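Local atomic coordinates of glycosyl hydrolase (Rhizobium leguminosarum bv. trifolii, PDB entry 5NDX), a protein that is a bacterial orthologue of human alpha-L-iduronidase and probably hydrolyses O-glycosidic bonds as a member of glycosyl hydrolase family 39. Residues 8-13 and 429-434; 375-380 and 401-406; 380-385 and 395-400. The protein carries 2 engineered substitutions. One frame throughout, in Å; residues are numbered along the deposited sequence.

All three contacts reach one mixed sheet, where strands 378-385, 4-10 and 422-431 are consecutive and strand 395-401 flanks 378-385. Along the chain, contact 3 is nested within the loop closed by contact 2, and both lie inside the long loop closed by contact 1. Contacts 2 and 3 share C380, and G376 N is 2.8 Å from T400 OG1. Contact 1 joins contact 3 where D10 N lies 2.8 Å from K381 O, while A11 O approaches R401 CD of contact 2. The centre of contact 1 lies about 11 Å from the centres of contacts 2 and 3. All are away from the annotated sites, although the D377 side chain is about 9 Å from a bound methylcoumarin-linked sugar acid.

Contact 1 (8-13 and 429-434); sequences NVDASE and EVSGLV
N8 and S431 meet on one face of a pair of parallel strands, where S431 OG gives a weak hydrogen bond to N8 OD1 at 3.4 Å. The N8 amide reaches diagonally past its own register partner, E429: CG is anti to the backbone N (chi1 178°), and the amide end leans toward the neighbouring strand. E429 shares this face, its CB lying 3.8 Å from N8 OD1. Its extended chain carries the carboxylate on to salt bridges with R427 and R6. V9 and V430 occupy the other face, both with CG1 anti to the backbone N. Their mutual contact is loose, with V9 CB 4.4 Å from V430 CG2, and both valines also pack on I409 of strand 407-413.

Three main-chain hydrogen bonds join the segments. V9 N donates to E429 O at 2.9 Å with an N-H...O angle of 171°, S431 N returns a bond to V9 O, and A11 N continues the ladder to S431 O. In the last of these the donor is tilted from the carbonyl plane, as the 8-13 chain begins to turn away.

At that corner D10 OD1 accepts from both S12 OG (2.6 Å) and S12 N, which approach from the same face of the carboxylate. This double grip fixes the rotation of the D10 side chain. G432 packs closely against it: its CA is 3.6 Å from D10 OD1, and a CB would clash with that oxygen. A11 CB, directed toward the other segment, touches L433 CD2 at 4.1 Å.

Strand axes approaching to 4.7 Å and inclined by 20° define a regular parallel pairing within a mixed beta sheet, followed by an Asx turn at D10 within the type I turn from D10 to E13.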
# COMPACT_ATOMS: atom_id res chain seq x y z
N ASN A 8 -16.11 -23.78 4.39
CA ASN A 8 -17.30 -23.16 4.90
C ASN A 8 -16.88 -22.01 5.79
O ASN A 8 -16.12 -22.19 6.76
CB ASN A 8 -18.23 -24.10 5.71
CG ASN A 8 -19.47 -23.33 6.26
OD1 ASN A 8 -20.44 -23.03 5.54
ND2 ASN A 8 -19.38 -22.91 7.52
N VAL A 9 -17.40 -20.84 5.47
CA VAL A 9 -17.20 -19.64 6.25
C VAL A 9 -18.54 -19.31 6.91
O VAL A 9 -19.55 -19.12 6.21
CB VAL A 9 -16.78 -18.49 5.37
CG1 VAL A 9 -16.71 -17.20 6.14
CG2 VAL A 9 -15.40 -18.76 4.74
N ASP A 10 -18.54 -19.22 8.23
CA ASP A 10 -19.77 -18.90 8.93
C ASP A 10 -19.80 -17.46 9.38
O ASP A 10 -19.19 -17.08 10.36
CB ASP A 10 -19.99 -19.87 10.10
CG ASP A 10 -21.36 -19.65 10.81
OD1 ASP A 10 -22.16 -18.71 10.51
OD2 ASP A 10 -21.61 -20.48 11.68
N ALA A 11 -20.54 -16.66 8.64
CA ALA A 11 -20.64 -15.22 8.90
C ALA A 11 -21.35 -14.88 10.22
O ALA A 11 -21.20 -13.74 10.70
CB ALA A 11 -21.40 -14.55 7.77
N SER A 12 -22.13 -15.82 10.77
CA SER A 12 -22.84 -15.57 12.03
C SER A 12 -21.93 -15.82 13.21
O SER A 12 -22.31 -15.57 14.33
CB SER A 12 -24.12 -16.43 12.14
OG SER A 12 -23.78 -17.81 12.34
N GLU A 13 -20.72 -16.35 12.99
CA GLU A 13 -19.85 -16.58 14.10
C GLU A 13 -18.53 -15.78 14.09
O GLU A 13 -17.54 -16.17 13.43
CB GLU A 13 -19.58 -18.05 14.21
CG GLU A 13 -18.65 -18.32 15.38
CD GLU A 13 -19.13 -19.47 16.21
OE1 GLU A 13 -20.34 -19.46 16.59
OE2 GLU A 13 -18.28 -20.37 16.44
N GLU A 429 -18.43 -22.18 0.55
CA GLU A 429 -19.77 -22.03 1.10
C GLU A 429 -19.73 -20.93 2.15
O GLU A 429 -18.83 -20.89 2.97
CB GLU A 429 -20.22 -23.36 1.72
CG GLU A 429 -20.35 -24.42 0.63
CD GLU A 429 -20.75 -25.82 1.09
OE1 GLU A 429 -21.07 -25.99 2.28
OE2 GLU A 429 -20.77 -26.76 0.24
N VAL A 430 -20.68 -20.03 2.11
CA VAL A 430 -20.78 -19.01 3.14
C VAL A 430 -22.18 -19.19 3.75
O VAL A 430 -23.17 -19.13 3.04
CB VAL A 430 -20.64 -17.59 2.61
CG1 VAL A 430 -20.75 -16.58 3.75
CG2 VAL A 430 -19.31 -17.40 1.89
N SER A 431 -22.24 -19.40 5.06
CA SER A 431 -23.50 -19.54 5.77
C SER A 431 -23.63 -18.47 6.84
O SER A 431 -22.76 -17.64 7.03
CB SER A 431 -23.56 -20.94 6.42
OG SER A 431 -22.52 -21.07 7.35
N GLY A 432 -24.77 -18.48 7.52
CA GLY A 432 -25.03 -17.55 8.63
C GLY A 432 -25.30 -16.15 8.14
O GLY A 432 -25.10 -15.22 8.88
N LEU A 433 -25.73 -15.98 6.89
CA LEU A 433 -25.97 -14.61 6.38
C LEU A 433 -27.39 -14.26 6.82
O LEU A 433 -28.19 -15.16 7.03
CB LEU A 433 -25.92 -14.57 4.85
CG LEU A 433 -24.56 -14.85 4.18
CD1 LEU A 433 -24.77 -15.16 2.70
CD2 LEU A 433 -23.62 -13.70 4.39
N VAL A 434 -27.72 -12.99 6.85
CA VAL A 434 -29.09 -12.56 7.12
C VAL A 434 -29.93 -12.81 5.88
O VAL A 434 -29.59 -12.32 4.80
CB VAL A 434 -29.17 -11.07 7.44
CG1 VAL A 434 -30.64 -10.65 7.63
CG2 VAL A 434 -28.31 -10.76 8.65

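Contact 2 (375-380 and 401-406); sequences LGDTVC and RLPGGG
R401 N donates to T378 O at 2.8 Å, in the carbonyl plane and with an N-H...O angle of 163°. A longer bond of 3.2 Å runs from D377 N to R401 O, so both backbone polar groups of R401 are engaged by the 375-380 chain. T378 OG1 donates to D377 OD1 from above the carboxylate plane. The R401 side chain lies alongside T378 and bends at chi3 (65°), bringing one face of its guanidinium against the threonine methyl: CG2 sits 4.0 Å from it, offset toward the rim. A glycine in place of T378 would probably leave this guanidinium face without its methyl packing and D377 OD1 without its hydroxyl donor. Farther out, P403 CG meets D377 OD2 at 3.6 Å, and C380 SG rests 4.0 Å from R401 CB. L402 CD2 packs 3.9 Å from G376 CA, where a CB would clash with R401 O.

The 401-406 segment, with a type II turn from L402 to G405, leads from strand 395-401 to strand 407-413. L402 touches S408 of strand 407-413 and V525 of strand 518-526, while L375, in the loop before strand 378-385, packs against L398 of strand 395-401 and S410 of strand 407-413.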
# COMPACT_ATOMS: atom_id res chain seq x y z
N LEU A 375 -11.41 -5.92 2.86
CA LEU A 375 -11.68 -6.79 3.97
C LEU A 375 -12.44 -6.04 5.08
O LEU A 375 -12.37 -4.83 5.19
CB LEU A 375 -10.40 -7.41 4.50
CG LEU A 375 -9.80 -8.53 3.63
CD1 LEU A 375 -8.34 -8.80 3.96
CD2 LEU A 375 -10.62 -9.79 3.74
N GLY A 376 -13.19 -6.82 5.83
CA GLY A 376 -14.01 -6.33 6.92
C GLY A 376 -13.29 -6.19 8.24
O GLY A 376 -12.08 -6.18 8.29
N ASP A 377 -14.08 -6.10 9.33
CA ASP A 377 -13.51 -5.72 10.63
C ASP A 377 -13.63 -6.84 11.66
O ASP A 377 -13.27 -6.67 12.83
CB ASP A 377 -14.15 -4.44 11.15
CG ASP A 377 -15.67 -4.64 11.47
OD1 ASP A 377 -16.25 -5.77 11.37
OD2 ASP A 377 -16.29 -3.61 11.79
N THR A 378 -14.11 -8.00 11.23
CA THR A 378 -14.27 -9.11 12.15
C THR A 378 -13.91 -10.42 11.46
O THR A 378 -14.36 -10.66 10.36
CB THR A 378 -15.75 -9.17 12.64
OG1 THR A 378 -16.16 -7.90 13.16
CG2 THR A 378 -15.88 -10.12 13.72
N VAL A 379 -13.10 -11.26 12.10
CA VAL A 379 -12.81 -12.60 11.57
C VAL A 379 -13.99 -13.53 11.82
O VAL A 379 -14.53 -13.54 12.90
CB VAL A 379 -11.52 -13.16 12.16
CG1 VAL A 379 -11.24 -14.57 11.66
CG2 VAL A 379 -10.34 -12.24 11.82
N CYS A 380 -14.41 -14.26 10.81
CA CYS A 380 -15.46 -15.30 10.92
C CYS A 380 -14.86 -16.67 11.06
O CYS A 380 -13.75 -16.91 10.59
CB CYS A 380 -16.22 -15.49 9.62
SG CYS A 380 -16.91 -14.07 8.93
N ARG A 401 -16.15 -10.61 8.16
CA ARG A 401 -17.53 -10.04 8.10
C ARG A 401 -17.43 -8.54 7.91
O ARG A 401 -16.62 -7.87 8.55
CB ARG A 401 -18.32 -10.35 9.38
CG ARG A 401 -19.85 -10.13 9.35
CD ARG A 401 -20.43 -10.34 10.78
NE ARG A 401 -19.89 -9.29 11.66
CZ ARG A 401 -19.97 -9.21 13.01
NH1 ARG A 401 -20.59 -10.15 13.72
NH2 ARG A 401 -19.39 -8.14 13.64
N LEU A 402 -18.24 -8.03 7.02
CA LEU A 402 -18.35 -6.58 6.76
C LEU A 402 -19.36 -5.90 7.72
O LEU A 402 -20.38 -6.49 8.09
CB LEU A 402 -18.81 -6.36 5.32
CG LEU A 402 -17.84 -6.86 4.23
CD1 LEU A 402 -18.55 -7.00 2.91
CD2 LEU A 402 -16.71 -5.89 4.12
N PRO A 403 -19.09 -4.66 8.11
CA PRO A 403 -20.15 -3.84 8.76
C PRO A 403 -21.37 -3.80 7.90
O PRO A 403 -21.27 -3.57 6.68
CB PRO A 403 -19.55 -2.43 8.81
CG PRO A 403 -18.04 -2.65 8.78
CD PRO A 403 -17.82 -3.92 7.98
N GLY A 404 -22.52 -4.07 8.49
CA GLY A 404 -23.76 -4.03 7.75
C GLY A 404 -24.14 -5.41 7.24
O GLY A 404 -25.20 -5.54 6.66
N GLY A 405 -23.30 -6.41 7.45
CA GLY A 405 -23.58 -7.78 7.07
C GLY A 405 -22.80 -8.18 5.82
O GLY A 405 -22.33 -7.34 5.01
N GLY A 406 -22.69 -9.46 5.62
CA GLY A 406 -22.02 -9.93 4.40
C GLY A 406 -20.57 -10.17 4.70
O GLY A 406 -20.13 -9.94 5.85

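Contact 3 (380-385 and 395-400); sequences CKVTAE and LAILPT
V382 CG1 is held between the backbone N and the carbonyl carbon (chi1 44°), and this rotation turns the methyl toward P399 and I397 on the opposing strand. In C380 the first torsion sets SG anti to the carbonyl carbon, against the backbone of T400, with its T400 C contact at 3.7 Å.

V382 and P399 cross at about a right angle, so that V382 CG1 meets the ring corner P399 CG at 3.8 Å. The same CG lies 3.7 Å from C380 O, so this one ring corner touches both the valine methyl and the C380 carbonyl oxygen. I397 adds a looser apolar contact through CG2, 4.4 Å from V382 CG1.

One main-chain hydrogen bond joins the segments: C380 N donates to P399 O at 3.1 Å. The bond is straight at the hydrogen, 167°, yet the donor stands above the carbonyl plane. The segment axes, inclined by 137°, approach no closer than 6.5 Å; the strands diverge from the C380 end, and V382 meets P399 and I397 across the separation.

I7 of strand 4-10, the neighbour on the other edge of 378-385, packs against both V382 and I397. Along that edge the backbones of K381 and T383 bond to D10 and N8. Strand 395-401 is flanked by strand 407-413, where S408 O accepts from T400 OG1, and its L398 touches helix 282-300 at E293 and D296.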
# COMPACT_ATOMS: atom_id res chain seq x y z
N CYS A 380 -14.41 -14.26 10.81
CA CYS A 380 -15.46 -15.30 10.92
C CYS A 380 -14.86 -16.67 11.06
O CYS A 380 -13.75 -16.91 10.59
CB CYS A 380 -16.22 -15.49 9.62
SG CYS A 380 -16.91 -14.07 8.93
N LYS A 381 -15.64 -17.58 11.59
CA LYS A 381 -15.23 -18.97 11.72
C LYS A 381 -15.16 -19.62 10.33
O LYS A 381 -16.02 -19.41 9.48
CB LYS A 381 -16.23 -19.68 12.60
CG LYS A 381 -16.09 -21.18 12.79
CD LYS A 381 -17.46 -21.73 13.27
CE LYS A 381 -17.71 -23.21 12.97
NZ LYS A 381 -16.89 -24.05 13.90
N VAL A 382 -14.13 -20.40 10.14
CA VAL A 382 -13.98 -21.13 8.91
C VAL A 382 -13.64 -22.57 9.25
O VAL A 382 -12.90 -22.83 10.16
CB VAL A 382 -12.92 -20.47 7.95
CG1 VAL A 382 -11.69 -20.05 8.69
CG2 VAL A 382 -12.50 -21.41 6.83
N THR A 383 -14.21 -23.49 8.49
CA THR A 383 -13.84 -24.91 8.54
C THR A 383 -13.56 -25.35 7.11
O THR A 383 -14.29 -24.99 6.20
CB THR A 383 -15.01 -25.75 9.09
OG1 THR A 383 -16.13 -25.53 8.26
CG2 THR A 383 -15.41 -25.32 10.50
N ALA A 384 -12.53 -26.15 6.93
CA ALA A 384 -12.16 -26.64 5.63
C ALA A 384 -11.96 -28.15 5.69
O ALA A 384 -11.48 -28.65 6.68
CB ALA A 384 -10.90 -25.99 5.21
N GLU A 385 -12.31 -28.85 4.64
CA GLU A 385 -12.02 -30.26 4.54
C GLU A 385 -11.40 -30.49 3.17
O GLU A 385 -12.06 -30.21 2.16
CB GLU A 385 -13.29 -31.11 4.73
CG GLU A 385 -13.07 -32.65 4.57
CD GLU A 385 -11.91 -33.32 5.42
OE1 GLU A 385 -11.74 -33.01 6.63
OE2 GLU A 385 -11.16 -34.19 4.88
N LEU A 395 -2.33 -22.78 0.33
CA LEU A 395 -3.72 -22.29 0.32
C LEU A 395 -4.08 -21.70 1.69
O LEU A 395 -4.13 -22.41 2.72
CB LEU A 395 -4.71 -23.39 -0.10
CG LEU A 395 -6.13 -22.90 -0.37
CD1 LEU A 395 -6.19 -22.00 -1.59
CD2 LEU A 395 -7.03 -24.11 -0.62
N ALA A 396 -4.34 -20.39 1.69
CA ALA A 396 -4.61 -19.62 2.90
C ALA A 396 -5.85 -18.77 2.71
O ALA A 396 -6.32 -18.50 1.57
CB ALA A 396 -3.39 -18.75 3.26
N ILE A 397 -6.43 -18.36 3.83
CA ILE A 397 -7.68 -17.60 3.80
C ILE A 397 -7.72 -16.46 4.83
O ILE A 397 -7.18 -16.61 5.90
CB ILE A 397 -8.85 -18.57 3.96
CG1 ILE A 397 -10.16 -17.86 3.61
CG2 ILE A 397 -8.91 -19.17 5.37
CD1 ILE A 397 -11.29 -18.83 3.44
N LEU A 398 -8.31 -15.31 4.47
CA LEU A 398 -8.64 -14.22 5.43
C LEU A 398 -10.16 -14.03 5.31
O LEU A 398 -10.64 -13.38 4.37
CB LEU A 398 -7.90 -12.92 5.12
CG LEU A 398 -6.35 -13.00 5.17
CD1 LEU A 398 -5.74 -11.82 4.46
CD2 LEU A 398 -5.87 -13.08 6.62
N PRO A 399 -10.93 -14.60 6.24
CA PRO A 399 -12.37 -14.61 6.16
C PRO A 399 -12.94 -13.60 7.10
O PRO A 399 -12.74 -13.72 8.30
CB PRO A 399 -12.72 -16.03 6.58
CG PRO A 399 -11.66 -16.38 7.58
CD PRO A 399 -10.44 -15.51 7.30
N THR A 400 -13.57 -12.54 6.55
CA THR A 400 -14.04 -11.43 7.36
C THR A 400 -15.52 -11.14 7.13
O THR A 400 -16.05 -11.38 6.05
CB THR A 400 -13.25 -10.13 7.13
OG1 THR A 400 -13.48 -9.63 5.81
CG2 THR A 400 -11.78 -10.33 7.41